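Local coordinates for protein prephenate dehydrogenase (Aquifex aeolicus, PDB 2G5C) that probably catalyses the NAD(+)-dependent oxidative decarboxylation of prephenate to 3-(4-hydroxyphenyl)pyruvate, a step in the biosynthesis of L-tyrosine, at residues I55-V66 against K81-T91. Numbering follows the deposited sequence.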
loop_
_atom_site.group_PDB
_atom_site.type_symbol
_atom_site.label_atom_id
_atom_site.label_comp_id
_atom_site.label_asym_id
_atom_site.label_seq_id
_atom_site.Cartn_x
_atom_site.Cartn_y
_atom_site.Cartn_z
ATOM N N ILE A 55 -0.231 -13.828 -37.849
ATOM C CA ILE A 55 -1.638 -14.056 -37.545
ATOM C C ILE A 55 -2.330 -14.939 -38.585
ATOM O O ILE A 55 -3.198 -15.740 -38.246
ATOM C CB ILE A 55 -2.397 -12.704 -37.413
ATOM C CG1 ILE A 55 -3.858 -12.945 -37.030
ATOM C CG2 ILE A 55 -2.321 -11.933 -38.719
ATOM C CD1 ILE A 55 -4.053 -13.571 -35.673
ATOM N N ALA A 56 -1.938 -14.796 -39.846
ATOM C CA ALA A 56 -2.527 -15.585 -40.926
ATOM C C ALA A 56 -2.260 -17.076 -40.733
ATOM O O ALA A 56 -3.138 -17.906 -40.965
ATOM C CB ALA A 56 -1.976 -15.120 -42.273
ATOM N N LYS A 57 -1.045 -17.400 -40.301
ATOM C CA LYS A 57 -0.629 -18.783 -40.073
ATOM C C LYS A 57 -1.548 -19.550 -39.129
ATOM O O LYS A 57 -1.691 -20.767 -39.245
ATOM C CB LYS A 57 0.790 -18.818 -39.502
ATOM C CG LYS A 57 1.846 -19.414 -40.416
ATOM C CD LYS A 57 2.187 -18.484 -41.564
ATOM C CE LYS A 57 3.432 -18.964 -42.301
ATOM N NZ LYS A 57 4.620 -19.041 -41.394
ATOM N N VAL A 58 -2.159 -18.839 -38.187
ATOM C CA VAL A 58 -3.045 -19.458 -37.208
ATOM C C VAL A 58 -4.016 -20.484 -37.792
ATOM O O VAL A 58 -4.318 -21.494 -37.143
ATOM C CB VAL A 58 -3.857 -18.388 -36.440
ATOM C CG1 VAL A 58 -4.787 -19.059 -35.446
ATOM C CG2 VAL A 58 -2.907 -17.434 -35.718
ATOM N N GLU A 59 -4.502 -20.237 -39.008
ATOM C CA GLU A 59 -5.447 -21.165 -39.631
ATOM C C GLU A 59 -4.882 -22.581 -39.724
ATOM O O GLU A 59 -5.639 -23.547 -39.768
ATOM C CB GLU A 59 -5.862 -20.684 -41.025
ATOM C CG GLU A 59 -4.881 -21.007 -42.141
ATOM C CD GLU A 59 -5.461 -20.715 -43.515
ATOM O OE1 GLU A 59 -6.642 -21.065 -43.751
ATOM O OE2 GLU A 59 -4.742 -20.148 -44.362
ATOM N N ASP A 60 -3.556 -22.708 -39.746
ATOM C CA ASP A 60 -2.935 -24.028 -39.820
ATOM C C ASP A 60 -3.149 -24.777 -38.513
ATOM O O ASP A 60 -3.106 -26.005 -38.475
ATOM C CB ASP A 60 -1.436 -23.903 -40.106
ATOM C CG ASP A 60 -1.145 -23.461 -41.528
ATOM O OD1 ASP A 60 0.001 -23.051 -41.802
ATOM O OD2 ASP A 60 -2.059 -23.529 -42.376
ATOM N N PHE A 61 -3.388 -24.022 -37.445
ATOM C CA PHE A 61 -3.615 -24.591 -36.120
ATOM C C PHE A 61 -5.096 -24.891 -35.921
ATOM O O PHE A 61 -5.466 -25.628 -35.005
ATOM C CB PHE A 61 -3.178 -23.606 -35.028
ATOM C CG PHE A 61 -1.748 -23.148 -35.134
ATOM C CD1 PHE A 61 -1.319 -22.029 -34.422
ATOM C CD2 PHE A 61 -0.827 -23.836 -35.916
ATOM C CE1 PHE A 61 0.005 -21.600 -34.482
ATOM C CE2 PHE A 61 0.503 -23.414 -35.985
ATOM C CZ PHE A 61 0.917 -22.292 -35.263
ATOM N N SER A 62 -5.936 -24.308 -36.776
ATOM C CA SER A 62 -7.387 -24.478 -36.695
ATOM C C SER A 62 -7.833 -24.543 -35.236
ATOM O O SER A 62 -8.397 -25.537 -34.787
ATOM C CB SER A 62 -7.820 -25.748 -37.430
ATOM O OG SER A 62 -7.271 -26.901 -36.821
ATOM N N PRO A 63 -7.583 -23.471 -34.473
ATOM C CA PRO A 63 -7.966 -23.436 -33.058
ATOM C C PRO A 63 -9.466 -23.337 -32.825
ATOM O O PRO A 63 -10.171 -22.637 -33.552
ATOM C CB PRO A 63 -7.216 -22.216 -32.535
ATOM C CG PRO A 63 -7.228 -21.297 -33.718
ATOM C CD PRO A 63 -6.910 -22.219 -34.873
ATOM N N ASP A 64 -9.952 -24.052 -31.815
ATOM C CA ASP A 64 -11.370 -24.015 -31.482
ATOM C C ASP A 64 -11.590 -23.372 -30.113
ATOM O O ASP A 64 -12.725 -23.177 -29.676
ATOM C CB ASP A 64 -11.970 -25.423 -31.526
ATOM C CG ASP A 64 -11.129 -26.447 -30.796
ATOM O OD1 ASP A 64 -11.457 -27.649 -30.900
ATOM O OD2 ASP A 64 -10.149 -26.061 -30.125
ATOM N N PHE A 65 -10.489 -23.036 -29.448
ATOM C CA PHE A 65 -10.533 -22.394 -28.137
ATOM C C PHE A 65 -9.413 -21.354 -28.115
ATOM O O PHE A 65 -8.242 -21.703 -28.178
ATOM C CB PHE A 65 -10.308 -23.426 -27.030
ATOM C CG PHE A 65 -10.623 -22.915 -25.656
ATOM C CD1 PHE A 65 -11.932 -22.909 -25.186
ATOM C CD2 PHE A 65 -9.615 -22.405 -24.842
ATOM C CE1 PHE A 65 -12.236 -22.401 -23.924
ATOM C CE2 PHE A 65 -9.908 -21.893 -23.577
ATOM C CZ PHE A 65 -11.219 -21.891 -23.117
ATOM N N VAL A 66 -9.775 -20.081 -28.031
ATOM C CA VAL A 66 -8.784 -19.015 -28.036
ATOM C C VAL A 66 -8.788 -18.167 -26.763
ATOM O O VAL A 66 -9.839 -17.734 -26.296
ATOM C CB VAL A 66 -8.998 -18.096 -29.259
ATOM C CG1 VAL A 66 -7.915 -17.032 -29.318
ATOM C CG2 VAL A 66 -8.994 -18.934 -30.536
ATOM N N LYS A 81 -9.337 -9.909 -37.321
ATOM C CA LYS A 81 -8.636 -10.828 -38.200
ATOM C C LYS A 81 -9.116 -12.244 -37.918
ATOM O O LYS A 81 -9.363 -13.021 -38.838
ATOM C CB LYS A 81 -7.127 -10.730 -37.991
ATOM C CG LYS A 81 -6.552 -9.366 -38.325
ATOM C CD LYS A 81 -5.116 -9.485 -38.794
ATOM C CE LYS A 81 -4.450 -8.125 -38.907
ATOM N NZ LYS A 81 -4.298 -7.478 -37.571
ATOM N N LEU A 82 -9.266 -12.570 -36.639
ATOM C CA LEU A 82 -9.721 -13.896 -36.235
ATOM C C LEU A 82 -11.132 -14.232 -36.710
ATOM O O LEU A 82 -11.477 -15.404 -36.862
ATOM C CB LEU A 82 -9.654 -14.032 -34.711
ATOM C CG LEU A 82 -8.249 -14.066 -34.101
ATOM C CD1 LEU A 82 -8.341 -14.169 -32.584
ATOM C CD2 LEU A 82 -7.484 -15.250 -34.673
ATOM N N SER A 83 -11.945 -13.205 -36.939
ATOM C CA SER A 83 -13.318 -13.412 -37.383
ATOM C C SER A 83 -13.422 -14.184 -38.697
ATOM O O SER A 83 -14.357 -14.961 -38.890
ATOM C CB SER A 83 -14.043 -12.067 -37.510
ATOM O OG SER A 83 -13.356 -11.179 -38.373
ATOM N N TYR A 84 -12.468 -13.980 -39.601
ATOM C CA TYR A 84 -12.501 -14.688 -40.877
ATOM C C TYR A 84 -11.522 -15.858 -40.955
ATOM O O TYR A 84 -11.453 -16.554 -41.967
ATOM C CB TYR A 84 -12.263 -13.715 -42.037
ATOM C CG TYR A 84 -11.063 -12.815 -41.882
ATOM C CD1 TYR A 84 -9.769 -13.336 -41.882
ATOM C CD2 TYR A 84 -11.219 -11.433 -41.761
ATOM C CE1 TYR A 84 -8.654 -12.501 -41.768
ATOM C CE2 TYR A 84 -10.113 -10.590 -41.647
ATOM C CZ TYR A 84 -8.835 -11.130 -41.653
ATOM O OH TYR A 84 -7.738 -10.302 -41.551
ATOM N N ILE A 85 -10.772 -16.078 -39.882
ATOM C CA ILE A 85 -9.817 -17.179 -39.834
ATOM C C ILE A 85 -10.437 -18.335 -39.057
ATOM O O ILE A 85 -10.365 -19.490 -39.469
ATOM C CB ILE A 85 -8.514 -16.758 -39.124
ATOM C CG1 ILE A 85 -7.840 -15.629 -39.901
ATOM C CG2 ILE A 85 -7.580 -17.951 -38.993
ATOM C CD1 ILE A 85 -6.698 -14.981 -39.152
ATOM N N LEU A 86 -11.059 -18.010 -37.930
ATOM C CA LEU A 86 -11.677 -19.025 -37.085
ATOM C C LEU A 86 -13.008 -19.491 -37.649
ATOM O O LEU A 86 -13.726 -18.720 -38.283
ATOM C CB LEU A 86 -11.912 -18.469 -35.675
ATOM C CG LEU A 86 -10.700 -17.947 -34.901
ATOM C CD1 LEU A 86 -11.158 -17.291 -33.591
ATOM C CD2 LEU A 86 -9.747 -19.097 -34.632
ATOM N N SER A 87 -13.334 -20.754 -37.411
ATOM C CA SER A 87 -14.608 -21.285 -37.867
ATOM C C SER A 87 -15.630 -20.793 -36.848
ATOM O O SER A 87 -15.264 -20.432 -35.726
ATOM C CB SER A 87 -14.585 -22.813 -37.880
ATOM O OG SER A 87 -14.611 -23.330 -36.563
ATOM N N GLU A 88 -16.901 -20.773 -37.237
ATOM C CA GLU A 88 -17.969 -20.320 -36.353
ATOM C C GLU A 88 -18.130 -21.256 -35.153
ATOM O O GLU A 88 -18.885 -20.972 -34.228
ATOM C CB GLU A 88 -19.293 -20.255 -37.121
ATOM C CG GLU A 88 -19.250 -19.435 -38.402
ATOM C CD GLU A 88 -18.876 -17.983 -38.165
ATOM O OE1 GLU A 88 -19.535 -17.319 -37.335
ATOM O OE2 GLU A 88 -17.923 -17.503 -38.816
ATOM N N ASP A 89 -17.407 -22.368 -35.176
ATOM C CA ASP A 89 -17.469 -23.363 -34.113
ATOM C C ASP A 89 -16.470 -23.072 -32.982
ATOM O O ASP A 89 -16.498 -23.714 -31.929
ATOM C CB ASP A 89 -17.207 -24.746 -34.733
ATOM C CG ASP A 89 -17.276 -25.879 -33.723
ATOM O OD1 ASP A 89 -17.874 -25.698 -32.638
ATOM O OD2 ASP A 89 -16.740 -26.968 -34.032
ATOM N N ALA A 90 -15.601 -22.090 -33.193
ATOM C CA ALA A 90 -14.588 -21.738 -32.200
ATOM C C ALA A 90 -15.104 -20.890 -31.035
ATOM O O ALA A 90 -16.086 -20.157 -31.168
ATOM C CB ALA A 90 -13.428 -21.009 -32.885
ATOM N N THR A 91 -14.425 -21.003 -29.896
ATOM C CA THR A 91 -14.764 -20.237 -28.698
ATOM C C THR A 91 -13.608 -19.291 -28.405
ATOM O O THR A 91 -12.450 -19.710 -28.389
ATOM C CB THR A 91 -14.959 -21.146 -27.470
ATOM O OG1 THR A 91 -16.133 -21.946 -27.650
ATOM C CG2 THR A 91 -15.111 -20.306 -26.202
HETATM O O HOH W 1 -10.824 -22.668 -36.231
HETATM O O HOH W 2 -15.337 -24.238 -28.634
#
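The ring of Phe65 meets Thr91 obliquely, its CD1 lying 4.2 Å from Thr91 CB. Phe65 and Thr91 project from the same face of the sheet, where helix 151-163 packs over both; with CG anti to the backbone N (chi1 -168°) the ring lies beside its own carbonyl carbon. The five-membered ring of Pro63 crosses the side chain of Leu86 at about a right angle, and its CG presses on Leu86 CD2 at 3.5 Å, a tight fit for two carbons. The other methyl of Leu86, CD1, reaches CG2 of Val66. Farther along, Ile55 lies against Lys81, Leu82 and Ile85, toward the C-terminal part of helix 72-85. Its CD1 touches Leu82 CD2 at 3.9 Å, CG2 rests on the aliphatic chain of Lys81 at CD, and CG1 approaches Ile85 CD1. Ile85 also sends its CG2 to Glu59 CB (3.8 Å), so that its two branches touch residues four apart.

Beyond this apolar seam the two backbones join as parallel strands around Phe65. Thr91 N donates to Asp64 O (2.8 Å) from above the carbonyl plane, whereas Val66 N meets Thr91 O (2.7 Å) almost head-on, with a C=O...N angle of 166°. One water donates to Asp64 O and also bonds Thr91 OG1; another donates to Pro63 O and accepts a weak bond from Ser87 N. The carboxylate of Asp64 turns instead to the backbone N of Asn3. The contact thus closes the right-handed beta-alpha-beta crossover of strand 65-68, helix 72-85 and strand 91-94, a unit of the Rossmann-type nucleotide-binding domain.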